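Attaching and effacing protein, pathogenesis factor (PDB 4E9L) probably acts as an intimin/invasin-family adhesin of Escherichia coli, this piece being a chain of immunoglobulin-like domains from the longer protein. Local coordinates at residues 112-116 and 151-155. Residues are numbered along the deposited sequence; the frame is centred on the assembly and turned at random.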
ATOM      1  N   ILE A 112      25.980  32.470  -0.005  1.00 14.44           N
ATOM      2  CA  ILE A 112      26.653  33.593   0.627  1.00 14.74           C
ATOM      3  C   ILE A 112      27.929  33.065   1.279  1.00 17.00           C
ATOM      4  O   ILE A 112      27.879  32.360   2.288  1.00 16.90           O
ATOM      5  CB  ILE A 112      25.791  34.392   1.648  1.00 18.51           C
ATOM      6  CG1 ILE A 112      24.360  34.703   1.103  1.00 20.16           C
ATOM      7  CG2 ILE A 112      26.532  35.684   2.052  1.00 18.01           C
ATOM      8  CD1 ILE A 112      23.257  33.767   1.702  1.00 28.41           C
ATOM      9  N   TRP A 113      29.056  33.402   0.682  1.00 13.10           N
ATOM     10  CA  TRP A 113      30.362  32.977   1.149  1.00 13.81           C
ATOM     11  C   TRP A 113      31.027  34.144   1.877  1.00 16.96           C
ATOM     12  O   TRP A 113      31.160  35.249   1.326  1.00 18.17           O
ATOM     13  CB  TRP A 113      31.179  32.519  -0.068  1.00 13.76           C
ATOM     14  CG  TRP A 113      32.653  32.326   0.124  1.00 15.95           C
ATOM     15  CD1 TRP A 113      33.307  31.857   1.235  1.00 18.55           C
ATOM     16  CD2 TRP A 113      33.648  32.477  -0.891  1.00 17.47           C
ATOM     17  NE1 TRP A 113      34.657  31.754   0.981  1.00 18.30           N
ATOM     18  CE2 TRP A 113      34.892  32.127  -0.320  1.00 21.35           C
ATOM     19  CE3 TRP A 113      33.598  32.817  -2.256  1.00 21.04           C
ATOM     20  CZ2 TRP A 113      36.090  32.212  -1.037  1.00 22.33           C
ATOM     21  CZ3 TRP A 113      34.782  32.852  -2.977  1.00 23.99           C
ATOM     22  CH2 TRP A 113      36.007  32.514  -2.377  1.00 24.65           C
ATOM     23  N   THR A 114      31.434  33.895   3.109  1.00 12.16           N
ATOM     24  CA  THR A 114      32.104  34.866   3.967  1.00 12.20           C
ATOM     25  C   THR A 114      33.575  34.483   3.943  1.00 17.31           C
ATOM     26  O   THR A 114      33.935  33.416   4.425  1.00 16.75           O
ATOM     27  CB  THR A 114      31.489  34.867   5.371  1.00 19.30           C
ATOM     28  OG1 THR A 114      30.097  35.129   5.252  1.00 21.67           O
ATOM     29  CG2 THR A 114      32.129  35.912   6.287  1.00 19.15           C
ATOM     30  N   ALA A 115      34.397  35.316   3.303  1.00 16.08           N
ATOM     31  CA  ALA A 115      35.821  35.068   3.093  1.00 15.14           C
ATOM     32  C   ALA A 115      36.639  35.903   4.059  1.00 18.07           C
ATOM     33  O   ALA A 115      36.523  37.136   4.085  1.00 18.06           O
ATOM     34  CB  ALA A 115      36.184  35.408   1.658  1.00 15.83           C
ATOM     35  N   LYS A 116      37.469  35.232   4.858  1.00 15.26           N
ATOM     36  CA  LYS A 116      38.291  35.902   5.873  1.00 13.23           C
ATOM     37  C   LYS A 116      39.706  35.366   5.877  1.00 18.68           C
ATOM     38  O   LYS A 116      39.945  34.234   5.458  1.00 18.71           O
ATOM     39  CB  LYS A 116      37.699  35.669   7.281  1.00 14.33           C
ATOM     40  CG  LYS A 116      36.314  36.262   7.533  1.00 26.07           C
ATOM     41  CD  LYS A 116      35.907  36.069   9.010  1.00 22.39           C
ATOM     42  CE  LYS A 116      34.423  36.246   9.244  1.00 21.04           C
ATOM     43  NZ  LYS A 116      34.104  36.220  10.708  1.00 23.85           N
ATOM     44  N   ASP A 151      32.686  43.561   1.261  1.00 26.97           N
ATOM     45  CA  ASP A 151      32.658  43.475   2.724  1.00 24.80           C
ATOM     46  C   ASP A 151      33.121  42.096   3.252  1.00 24.21           C
ATOM     47  O   ASP A 151      32.876  41.755   4.417  1.00 21.82           O
ATOM     48  CB  ASP A 151      31.236  43.817   3.207  1.00 26.60           C
ATOM     49  CG  ASP A 151      30.140  42.887   2.712  1.00 38.62           C
ATOM     50  OD1 ASP A 151      30.422  42.042   1.820  1.00 38.99           O
ATOM     51  OD2 ASP A 151      28.996  43.003   3.207  1.00 44.59           O
ATOM     52  N   GLY A 152      33.749  41.303   2.385  1.00 19.10           N
ATOM     53  CA  GLY A 152      34.164  39.946   2.740  1.00 18.29           C
ATOM     54  C   GLY A 152      33.092  38.944   2.360  1.00 22.72           C
ATOM     55  O   GLY A 152      33.339  37.735   2.387  1.00 23.00           O
ATOM     56  N   THR A 153      31.886  39.426   2.012  1.00 18.71           N
ATOM     57  CA  THR A 153      30.841  38.521   1.539  1.00 19.63           C
ATOM     58  C   THR A 153      30.857  38.512   0.018  1.00 22.39           C
ATOM     59  O   THR A 153      31.097  39.538  -0.628  1.00 22.67           O
ATOM     60  CB  THR A 153      29.440  38.763   2.145  1.00 29.83           C
ATOM     61  OG1 THR A 153      28.881  39.963   1.621  1.00 33.30           O
ATOM     62  CG2 THR A 153      29.433  38.768   3.680  1.00 28.33           C
ATOM     63  N   TRP A 154      30.623  37.329  -0.524  1.00 17.64           N
ATOM     64  CA  TRP A 154      30.582  36.995  -1.929  1.00 16.59           C
ATOM     65  C   TRP A 154      29.262  36.267  -2.152  1.00 20.88           C
ATOM     66  O   TRP A 154      28.922  35.355  -1.385  1.00 21.50           O
ATOM     67  CB  TRP A 154      31.759  36.083  -2.254  1.00 15.06           C
ATOM     68  CG  TRP A 154      33.087  36.757  -2.086  1.00 15.71           C
ATOM     69  CD1 TRP A 154      33.735  37.033  -0.914  1.00 17.99           C
ATOM     70  CD2 TRP A 154      33.936  37.218  -3.137  1.00 15.68           C
ATOM     71  NE1 TRP A 154      34.936  37.651  -1.176  1.00 17.48           N
ATOM     72  CE2 TRP A 154      35.101  37.740  -2.537  1.00 19.40           C
ATOM     73  CE3 TRP A 154      33.849  37.184  -4.541  1.00 17.85           C
ATOM     74  CZ2 TRP A 154      36.154  38.270  -3.287  1.00 18.81           C
ATOM     75  CZ3 TRP A 154      34.897  37.701  -5.283  1.00 20.47           C
ATOM     76  CH2 TRP A 154      36.037  38.228  -4.657  1.00 20.86           C
ATOM     77  N   THR A 155      28.484  36.690  -3.147  1.00 16.07           N
ATOM     78  CA  THR A 155      27.169  36.056  -3.348  1.00 16.08           C
ATOM     79  C   THR A 155      27.034  35.439  -4.740  1.00 20.32           C
ATOM     80  O   THR A 155      27.532  36.015  -5.704  1.00 20.00           O
ATOM     81  CB  THR A 155      26.031  37.093  -3.102  1.00 23.76           C
ATOM     82  OG1 THR A 155      26.272  38.222  -3.915  1.00 30.41           O
ATOM     83  CG2 THR A 155      25.940  37.563  -1.651  1.00 21.32           C
TER
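Trp113 and Trp154 face each other as an antiparallel hydrogen-bonded pair: Trp113 N donates to Trp154 O and Trp154 N to Trp113 O, both at 2.8 Å. Their side chains leave the same face of the sheet and pack tightly. Trp113 carries CG anti to its N (chi1 167°), whereas Trp154 holds CG anti to the carbonyl carbon. These different torsions turn the indoles to meet obliquely, planes inclined at 35°, with Trp113 CZ3 offset toward the rim of one Trp154 face. Trp113 CE3 presses on Trp154 CB at 3.7 Å. Ala115 CB lies obliquely to the Trp154 ring, 3.8 Å from Trp154 NE1. Both buried indole N-H groups are satisfied by backbone carbonyls, Trp113 NE1 by Ala178 O and Trp154 NE1 by Val123 O; Trp146 of strand 142-148 adds an edge-to-face contact to Trp113.

The other face is looser and partly exposed: Thr114 lies beside Thr153, and Ile112 CG2 is 4.2 Å from Thr155 CG2. Next along the chains, Ala115 N donates almost straight to Gly152 O. Thr153 N reaches Asp151 OD1 from above the carboxylate plane, making an Asx turn; Thr153 OG1 adds a second bond to Asp151 OD1 on the syn side (2.6 Å). Strands 108-114 and 153-159 are the central pair of a four-stranded antiparallel sheet, and the buried tryptophans are consistent with this face contributing to the core of an immunoglobulin-like beta sandwich, as in invasin.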